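Local coordinates for protein FkbI (PDB 1R2J), which probably acts as an FAD-dependent acyl-ACP dehydrogenase that helps make the methoxymalonyl extender unit of the polyketide immunosuppressant FK520, at residues Glu59-Val64 against Ser70-Met75; Ser228-Cys233 against His305-Arg310; Ala269-Ala274 against Ala315-Gln320. All coordinates share one frame; numbering follows the deposited sequence.

Interaction 1 of 3, residues Glu59-Val64 against Ser70-Met75; sequences EFTAHV and SLRSVM
Met-75, Val-64, Phe-60 and Thr-61 meet in a buried, mainly apolar contact between consecutive helices, 54-67 and 69-88, of the N-terminal helical domain of the acyl-CoA dehydrogenase fold. The segments run nearly antiparallel, at 150° with axes 9.3 Å apart, as in a helical hairpin with a tight connection. Met-75 is the residue most buried by the other segment. Its thioether is bent at its last torsion (chi3 56°), which turns the methyl toward the Phe-60 ring, which it meets obliquely, CE of Met-75 lying 3.5 Å from CE2 of Phe-60. SD of Met-75 stands 5.1 Å from the centroid of that ring, 32° off its normal, an oblique Met-aromatic contact. The sulfur also rests in the fork of Val-64, 3.5 Å from its CG2, and this same CG2 covers one face of the Phe-60 ring near the rim. The other branch of Val-64, CG1, approaches CG of Leu-71 at 3.9 Å. Without the thioether, as with an alanine here, a gap would probably open between Phe-60 and Val-64, taking the oblique sulfur and CE contacts from the ring and the sulfur from between the Val-64 methyls. Closer to the cofactor side, Arg-72 contributes its aliphatic part: its CD lies 3.6 Å from CG2 of Thr-61, the two side chains crossing at about a right angle, and its CG packs on the carbonyl O of Thr-61. While CG2 of Thr-61 faces Arg-72, OG1 hydrogen-bonds O of Asn-57 one turn earlier and also borders the Met-75 methyl. The side chain of Arg-72 is about 8 Å from the bound FAD. Helix 5-12 packs on Phe-60, helix 27-35 on Leu-71, and helix 219-248 reaches Thr-61 through Ser-228.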
loop_
_atom_site.group_PDB
_atom_site.type_symbol
_atom_site.label_atom_id
_atom_site.label_comp_id
_atom_site.label_asym_id
_atom_site.label_seq_id
_atom_site.Cartn_x
_atom_site.Cartn_y
_atom_site.Cartn_z
ATOM N N GLU A 59 2.253 6.733 -11.452
ATOM C CA GLU A 59 3.069 5.988 -12.397
ATOM C C GLU A 59 4.387 5.603 -11.738
ATOM O O GLU A 59 4.956 4.560 -12.044
ATOM C CB GLU A 59 3.309 6.820 -13.660
ATOM C CG GLU A 59 1.994 7.269 -14.299
ATOM C CD GLU A 59 2.157 7.879 -15.677
ATOM O OE1 GLU A 59 3.069 8.715 -15.859
ATOM O OE2 GLU A 59 1.357 7.529 -16.575
ATOM N N PHE A 60 4.862 6.435 -10.816
ATOM C CA PHE A 60 6.104 6.135 -10.117
ATOM C C PHE A 60 5.872 4.923 -9.212
ATOM O O PHE A 60 6.726 4.034 -9.111
ATOM C CB PHE A 60 6.565 7.336 -9.278
ATOM C CG PHE A 60 7.713 7.024 -8.348
ATOM C CD1 PHE A 60 8.862 6.390 -8.821
ATOM C CD2 PHE A 60 7.639 7.354 -6.997
ATOM C CE1 PHE A 60 9.918 6.085 -7.957
ATOM C CE2 PHE A 60 8.685 7.057 -6.127
ATOM C CZ PHE A 60 9.827 6.420 -6.606
ATOM N N THR A 61 4.707 4.901 -8.569
ATOM C CA THR A 61 4.321 3.818 -7.673
ATOM C C THR A 61 4.142 2.536 -8.488
ATOM O O THR A 61 4.521 1.451 -8.050
ATOM C CB THR A 61 3.001 4.164 -6.934
ATOM O OG1 THR A 61 3.212 5.315 -6.107
ATOM C CG2 THR A 61 2.536 2.998 -6.055
ATOM N N ALA A 62 3.575 2.681 -9.681
ATOM C CA ALA A 62 3.365 1.549 -10.576
ATOM C C ALA A 62 4.719 0.956 -10.947
ATOM O O ALA A 62 4.902 -0.256 -10.924
ATOM C CB ALA A 62 2.621 2.004 -11.844
ATOM N N HIS A 63 5.675 1.819 -11.283
ATOM C CA HIS A 63 7.002 1.344 -11.666
ATOM C C HIS A 63 7.692 0.603 -10.519
ATOM O O HIS A 63 8.318 -0.437 -10.731
ATOM C CB HIS A 63 7.875 2.509 -12.139
ATOM C CG HIS A 63 9.222 2.082 -12.627
ATOM N ND1 HIS A 63 10.361 2.182 -11.857
ATOM C CD2 HIS A 63 9.605 1.514 -13.795
ATOM C CE1 HIS A 63 11.388 1.694 -12.529
ATOM N NE2 HIS A 63 10.956 1.281 -13.707
ATOM N N VAL A 64 7.588 1.134 -9.306
ATOM C CA VAL A 64 8.197 0.463 -8.163
ATOM C C VAL A 64 7.482 -0.877 -7.963
ATOM O O VAL A 64 8.112 -1.890 -7.661
ATOM C CB VAL A 64 8.076 1.312 -6.877
ATOM C CG1 VAL A 64 8.669 0.546 -5.689
ATOM C CG2 VAL A 64 8.794 2.634 -7.067
ATOM N N SER A 70 6.899 -5.449 -2.193
ATOM C CA SER A 70 7.127 -5.257 -0.758
ATOM C C SER A 70 7.573 -3.801 -0.590
ATOM O O SER A 70 7.075 -3.069 0.274
ATOM C CB SER A 70 8.234 -6.179 -0.234
ATOM O OG SER A 70 7.790 -7.510 -0.065
ATOM N N LEU A 71 8.517 -3.385 -1.428
ATOM C CA LEU A 71 9.011 -2.019 -1.383
ATOM C C LEU A 71 7.848 -1.073 -1.673
ATOM O O LEU A 71 7.690 -0.048 -1.007
ATOM C CB LEU A 71 10.128 -1.826 -2.416
ATOM C CG LEU A 71 10.719 -0.419 -2.564
ATOM C CD1 LEU A 71 11.242 0.073 -1.219
ATOM C CD2 LEU A 71 11.851 -0.452 -3.594
ATOM N N ARG A 72 7.031 -1.440 -2.660
ATOM C CA ARG A 72 5.869 -0.646 -3.057
ATOM C C ARG A 72 4.921 -0.496 -1.867
ATOM O O ARG A 72 4.350 0.573 -1.646
ATOM C CB ARG A 72 5.147 -1.343 -4.214
ATOM C CG ARG A 72 4.252 -0.463 -5.085
ATOM C CD ARG A 72 2.887 -0.196 -4.480
ATOM N NE ARG A 72 2.256 -1.348 -3.836
ATOM C CZ ARG A 72 2.070 -2.547 -4.384
ATOM N NH1 ARG A 72 2.477 -2.813 -5.625
ATOM N NH2 ARG A 72 1.442 -3.485 -3.683
ATOM N N SER A 73 4.765 -1.570 -1.096
ATOM C CA SER A 73 3.879 -1.538 0.064
ATOM C C SER A 73 4.354 -0.527 1.106
ATOM O O SER A 73 3.540 0.078 1.805
ATOM C CB SER A 73 3.766 -2.932 0.684
ATOM O OG SER A 73 3.036 -3.799 -0.171
ATOM N N VAL A 74 5.670 -0.346 1.201
ATOM C CA VAL A 74 6.242 0.608 2.143
ATOM C C VAL A 74 5.878 2.015 1.697
ATOM O O VAL A 74 5.580 2.878 2.524
ATOM C CB VAL A 74 7.783 0.467 2.226
ATOM C CG1 VAL A 74 8.359 1.511 3.178
ATOM C CG2 VAL A 74 8.140 -0.921 2.721
ATOM N N MET A 75 5.900 2.238 0.384
ATOM C CA MET A 75 5.549 3.536 -0.188
ATOM C C MET A 75 4.087 3.834 0.107
ATOM O O MET A 75 3.719 4.977 0.385
ATOM C CB MET A 75 5.730 3.539 -1.709
ATOM C CG MET A 75 7.145 3.333 -2.189
ATOM S SD MET A 75 7.240 3.327 -4.001
ATOM C CE MET A 75 6.486 4.935 -4.395
#

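Interaction 2 of 3, residues Ser228-Cys233 against His305-Arg310; sequences SVAWGC and HVAAER
Helices 219-248 and 297-322 come closest at Ala-230 and Ala-307, running in roughly the same direction, the segments inclined at 35° with axes 8.1 Å apart. The CA atoms of Ala-230 and Ala-307 come within 5.4 Å, a close backbone approach made possible by small residues at the interface. The methyl of Ala-307 does most of the bridging: its CB sits 3.4 Å from the carbonyl O of Ala-230 and 3.7 Å from CB of Cys-233. The latter carbon in turn lies against the Ala-307 carbonyl, CB of Cys-233 to O of Ala-307 being 3.4 Å. Both helices belong to the C-terminal helical domain of the acyl-CoA dehydrogenase fold, and here small side chains of each helix rest on the other's backbone carbonyls. With its sulfur anti to the carbonyl carbon (chi1 -66°), Cys-233 lays SG beside Ala-308, 3.8 Å from CA of Ala-308, with the methyl of that alanine a little further off. Met-343 of helix 332-345 also packs on Cys-233, and Cys-282 of helix 262-287 touches Ala-230. Beyond the interface, on the far side of helix 297-322, Glu-309 forms a salt bridge with Arg-354 of helix 350-361.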
loop_
_atom_site.group_PDB
_atom_site.type_symbol
_atom_site.label_atom_id
_atom_site.label_comp_id
_atom_site.label_asym_id
_atom_site.label_seq_id
_atom_site.Cartn_x
_atom_site.Cartn_y
_atom_site.Cartn_z
ATOM N N SER A 228 -2.978 4.098 -4.063
ATOM C CA SER A 228 -1.620 3.591 -4.144
ATOM C C SER A 228 -1.606 2.112 -4.515
ATOM O O SER A 228 -0.807 1.684 -5.341
ATOM C CB SER A 228 -0.904 3.806 -2.808
ATOM O OG SER A 228 0.482 3.546 -2.938
ATOM N N VAL A 229 -2.485 1.329 -3.900
ATOM C CA VAL A 229 -2.549 -0.091 -4.208
ATOM C C VAL A 229 -2.952 -0.274 -5.662
ATOM O O VAL A 229 -2.425 -1.152 -6.344
ATOM C CB VAL A 229 -3.558 -0.833 -3.310
ATOM C CG1 VAL A 229 -3.867 -2.223 -3.893
ATOM C CG2 VAL A 229 -2.984 -0.979 -1.901
ATOM N N ALA A 230 -3.875 0.560 -6.136
ATOM C CA ALA A 230 -4.334 0.470 -7.522
ATOM C C ALA A 230 -3.153 0.667 -8.487
ATOM O O ALA A 230 -2.974 -0.101 -9.426
ATOM C CB ALA A 230 -5.429 1.509 -7.782
ATOM N N TRP A 231 -2.340 1.689 -8.238
ATOM C CA TRP A 231 -1.180 1.949 -9.085
ATOM C C TRP A 231 -0.153 0.840 -8.893
ATOM O O TRP A 231 0.546 0.464 -9.830
ATOM C CB TRP A 231 -0.548 3.310 -8.755
ATOM C CG TRP A 231 -1.270 4.465 -9.371
ATOM C CD1 TRP A 231 -2.014 5.413 -8.723
ATOM C CD2 TRP A 231 -1.316 4.804 -10.766
ATOM N NE1 TRP A 231 -2.515 6.322 -9.629
ATOM C CE2 TRP A 231 -2.104 5.971 -10.888
ATOM C CE3 TRP A 231 -0.766 4.235 -11.924
ATOM C CZ2 TRP A 231 -2.356 6.579 -12.122
ATOM C CZ3 TRP A 231 -1.018 4.843 -13.153
ATOM C CH2 TRP A 231 -1.807 6.004 -13.237
ATOM N N GLY A 232 -0.074 0.314 -7.677
ATOM C CA GLY A 232 0.860 -0.759 -7.411
ATOM C C GLY A 232 0.504 -1.952 -8.283
ATOM O O GLY A 232 1.385 -2.622 -8.837
ATOM N N CYS A 233 -0.793 -2.209 -8.422
ATOM C CA CYS A 233 -1.260 -3.332 -9.233
ATOM C C CYS A 233 -0.993 -3.127 -10.708
ATOM O O CYS A 233 -0.767 -4.087 -11.441
ATOM C CB CYS A 233 -2.744 -3.584 -8.988
ATOM S SG CYS A 233 -3.042 -4.143 -7.297
ATOM N N HIS A 305 -10.173 -1.804 -6.981
ATOM C CA HIS A 305 -10.898 -3.043 -7.251
ATOM C C HIS A 305 -10.511 -3.701 -8.578
ATOM O O HIS A 305 -10.089 -4.862 -8.610
ATOM C CB HIS A 305 -12.409 -2.771 -7.216
ATOM C CG HIS A 305 -13.250 -3.987 -7.444
ATOM N ND1 HIS A 305 -13.157 -5.117 -6.656
ATOM C CD2 HIS A 305 -14.219 -4.242 -8.355
ATOM C CE1 HIS A 305 -14.034 -6.014 -7.073
ATOM N NE2 HIS A 305 -14.690 -5.509 -8.103
ATOM N N VAL A 306 -10.646 -2.952 -9.668
ATOM C CA VAL A 306 -10.319 -3.468 -10.987
ATOM C C VAL A 306 -8.841 -3.799 -11.164
ATOM O O VAL A 306 -8.504 -4.859 -11.687
ATOM C CB VAL A 306 -10.736 -2.474 -12.090
ATOM C CG1 VAL A 306 -12.247 -2.327 -12.118
ATOM C CG2 VAL A 306 -10.101 -1.137 -11.837
ATOM N N ALA A 307 -7.960 -2.898 -10.736
ATOM C CA ALA A 307 -6.525 -3.124 -10.881
ATOM C C ALA A 307 -6.110 -4.373 -10.112
ATOM O O ALA A 307 -5.295 -5.159 -10.582
ATOM C CB ALA A 307 -5.741 -1.906 -10.386
ATOM N N ALA A 308 -6.695 -4.567 -8.935
ATOM C CA ALA A 308 -6.364 -5.725 -8.120
ATOM C C ALA A 308 -6.855 -7.024 -8.758
ATOM O O ALA A 308 -6.080 -7.973 -8.905
ATOM C CB ALA A 308 -6.947 -5.563 -6.718
ATOM N N GLU A 309 -8.130 -7.067 -9.137
ATOM C CA GLU A 309 -8.681 -8.266 -9.756
ATOM C C GLU A 309 -7.962 -8.578 -11.070
ATOM O O GLU A 309 -7.656 -9.737 -11.350
ATOM C CB GLU A 309 -10.202 -8.132 -9.991
ATOM C CG GLU A 309 -11.035 -8.235 -8.701
ATOM C CD GLU A 309 -12.449 -8.780 -8.915
ATOM O OE1 GLU A 309 -12.981 -9.430 -7.986
ATOM O OE2 GLU A 309 -13.035 -8.564 -9.997
ATOM N N ARG A 310 -7.693 -7.549 -11.870
ATOM C CA ARG A 310 -6.993 -7.746 -13.137
ATOM C C ARG A 310 -5.545 -8.175 -12.898
ATOM O O ARG A 310 -5.008 -8.986 -13.648
ATOM C CB ARG A 310 -7.017 -6.465 -13.978
ATOM C CG ARG A 310 -8.423 -5.989 -14.398
ATOM C CD ARG A 310 -9.248 -7.114 -15.035
ATOM N NE ARG A 310 -8.595 -7.693 -16.209
ATOM C CZ ARG A 310 -8.732 -8.961 -16.589
ATOM N NH1 ARG A 310 -9.499 -9.789 -15.886
ATOM N NH2 ARG A 310 -8.105 -9.401 -17.674
#

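Interaction 3 of 3, residues Ala269-Ala274 against Ala315-Gln320; sequences ADLWTA and AATAAQ
Thr-317 and Ala-318, successive residues of helix 297-322, receive the side chain of Leu-271 from helix 262-287. Thr-317 comes first along the chain. Its methyl CG2, anti to the backbone N, is directed across the gap and lies 3.9 Å from CG of Leu-271, the two side chains sliding past each other in opposite directions. The hydroxyl takes the other branch (chi1 -63°) and hydrogen-bonds the carbonyl of Ala-313 one turn back, which keeps its polar end within its own helix. At Ala-318 the leucine tip arrives: CD1 of Leu-271 is 4.1 Å from both CA and CB of Ala-318, so the branch rests against the backbone as well as the methyl. The backbones stay well apart, the nearest CA atoms, those of Leu-271 and Thr-317, being 7.3 Å from each other. The contact joins two helices of the C-terminal helical domain. Helix 219-248 adds to the packing, with Ala-244 against Leu-271 and Cys-240 against Ala-318, and Val-333 of helix 332-345 also touches Ala-318. Across the pair the chemistry is wholly aliphatic, one leucine set against two methyls and an alpha carbon, and the contact rests on van der Waals packing, the threonine hydroxyl being satisfied within its own helix.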
loop_
_atom_site.group_PDB
_atom_site.type_symbol
_atom_site.label_atom_id
_atom_site.label_comp_id
_atom_site.label_asym_id
_atom_site.label_seq_id
_atom_site.Cartn_x
_atom_site.Cartn_y
_atom_site.Cartn_z
ATOM N N ALA A 269 -2.307 -11.019 -25.218
ATOM C CA ALA A 269 -3.308 -9.996 -25.489
ATOM C C ALA A 269 -4.098 -9.682 -24.213
ATOM O O ALA A 269 -4.400 -8.518 -23.923
ATOM C CB ALA A 269 -4.254 -10.472 -26.588
ATOM N N ASP A 270 -4.437 -10.720 -23.455
ATOM C CA ASP A 270 -5.195 -10.516 -22.228
ATOM C C ASP A 270 -4.340 -9.805 -21.182
ATOM O O ASP A 270 -4.846 -8.997 -20.407
ATOM C CB ASP A 270 -5.724 -11.853 -21.691
ATOM C CG ASP A 270 -6.686 -12.533 -22.666
ATOM O OD1 ASP A 270 -7.336 -11.825 -23.460
ATOM O OD2 ASP A 270 -6.805 -13.770 -22.638
ATOM N N LEU A 271 -3.041 -10.086 -21.167
ATOM C CA LEU A 271 -2.150 -9.425 -20.208
ATOM C C LEU A 271 -1.997 -7.951 -20.555
ATOM O O LEU A 271 -2.025 -7.084 -19.677
ATOM C CB LEU A 271 -0.775 -10.099 -20.195
ATOM C CG LEU A 271 -0.609 -11.294 -19.246
ATOM C CD1 LEU A 271 0.712 -11.991 -19.518
ATOM C CD2 LEU A 271 -0.667 -10.803 -17.795
ATOM N N TRP A 272 -1.836 -7.673 -21.843
ATOM C CA TRP A 272 -1.690 -6.308 -22.318
ATOM C C TRP A 272 -2.966 -5.530 -22.041
ATOM O O TRP A 272 -2.921 -4.397 -21.570
ATOM C CB TRP A 272 -1.405 -6.302 -23.818
ATOM C CG TRP A 272 -1.511 -4.950 -24.437
ATOM C CD1 TRP A 272 -2.467 -4.523 -25.314
ATOM C CD2 TRP A 272 -0.646 -3.836 -24.213
ATOM N NE1 TRP A 272 -2.252 -3.209 -25.649
ATOM C CE2 TRP A 272 -1.139 -2.762 -24.988
ATOM C CE3 TRP A 272 0.500 -3.635 -23.432
ATOM C CZ2 TRP A 272 -0.526 -1.506 -25.006
ATOM C CZ3 TRP A 272 1.110 -2.382 -23.449
ATOM C CH2 TRP A 272 0.594 -1.336 -24.231
ATOM N N THR A 273 -4.100 -6.154 -22.343
ATOM C CA THR A 273 -5.415 -5.551 -22.147
ATOM C C THR A 273 -5.694 -5.260 -20.676
ATOM O O THR A 273 -6.247 -4.214 -20.342
ATOM C CB THR A 273 -6.511 -6.475 -22.724
ATOM O OG1 THR A 273 -6.342 -6.564 -24.144
ATOM C CG2 THR A 273 -7.899 -5.942 -22.423
ATOM N N ALA A 274 -5.312 -6.189 -19.804
ATOM C CA ALA A 274 -5.513 -6.019 -18.373
ATOM C C ALA A 274 -4.693 -4.826 -17.894
ATOM O O ALA A 274 -5.192 -3.972 -17.163
ATOM C CB ALA A 274 -5.078 -7.280 -17.626
ATOM N N ALA A 315 -1.432 -12.158 -13.229
ATOM C CA ALA A 315 -0.320 -12.903 -12.659
ATOM C C ALA A 315 -0.476 -14.397 -12.931
ATOM O O ALA A 315 0.500 -15.067 -13.251
ATOM C CB ALA A 315 -0.215 -12.630 -11.150
ATOM N N ALA A 316 -1.700 -14.917 -12.816
ATOM C CA ALA A 316 -1.936 -16.338 -13.073
ATOM C C ALA A 316 -1.669 -16.660 -14.543
ATOM O O ALA A 316 -1.121 -17.713 -14.869
ATOM C CB ALA A 316 -3.372 -16.721 -12.696
ATOM N N THR A 317 -2.051 -15.738 -15.421
ATOM C CA THR A 317 -1.861 -15.894 -16.863
ATOM C C THR A 317 -0.375 -15.881 -17.223
ATOM O O THR A 317 0.087 -16.695 -18.030
ATOM C CB THR A 317 -2.589 -14.769 -17.616
ATOM O OG1 THR A 317 -3.996 -14.884 -17.367
ATOM C CG2 THR A 317 -2.326 -14.847 -19.119
ATOM N N ALA A 318 0.373 -14.964 -16.612
ATOM C CA ALA A 318 1.805 -14.855 -16.868
ATOM C C ALA A 318 2.513 -16.113 -16.363
ATOM O O ALA A 318 3.435 -16.619 -17.004
ATOM C CB ALA A 318 2.383 -13.609 -16.174
ATOM N N ALA A 319 2.089 -16.611 -15.206
ATOM C CA ALA A 319 2.700 -17.813 -14.659
ATOM C C ALA A 319 2.484 -18.968 -15.628
ATOM O O ALA A 319 3.360 -19.810 -15.799
ATOM C CB ALA A 319 2.097 -18.148 -13.296
ATOM N N GLN A 320 1.315 -19.001 -16.258
ATOM C CA GLN A 320 0.992 -20.058 -17.213
ATOM C C GLN A 320 1.943 -19.992 -18.409
ATOM O O GLN A 320 2.477 -21.007 -18.850
ATOM C CB GLN A 320 -0.450 -19.908 -17.693
ATOM C CG GLN A 320 -0.917 -21.026 -18.617
ATOM C CD GLN A 320 -1.135 -22.320 -17.870
ATOM O OE1 GLN A 320 -1.188 -23.401 -18.465
ATOM N NE2 GLN A 320 -1.273 -22.217 -16.554
#

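In the fold
Interactions 1 and 2 lie in the core, their centres about 8 and 10 Å from the centre of the chain, whereas the centre of interaction 3 is about 22 Å from it, with exposed residues flanking its buried leucine. The first two touch: Arg-72 NH1 comes 3.2 Å from CA of Gly-232, and Ala-62 packs on Trp-231, joining the N-terminal helices to the C-terminal ones near the flavin. Interactions 2 and 3 share helix 297-322, which packs on helices 219-248 and 262-287 along its length, and Arg-310 packs on Ala-274 between them. Long, varied side chains fill interaction 1, small ones bring backbones together in interaction 2, and one leucine spans interaction 3.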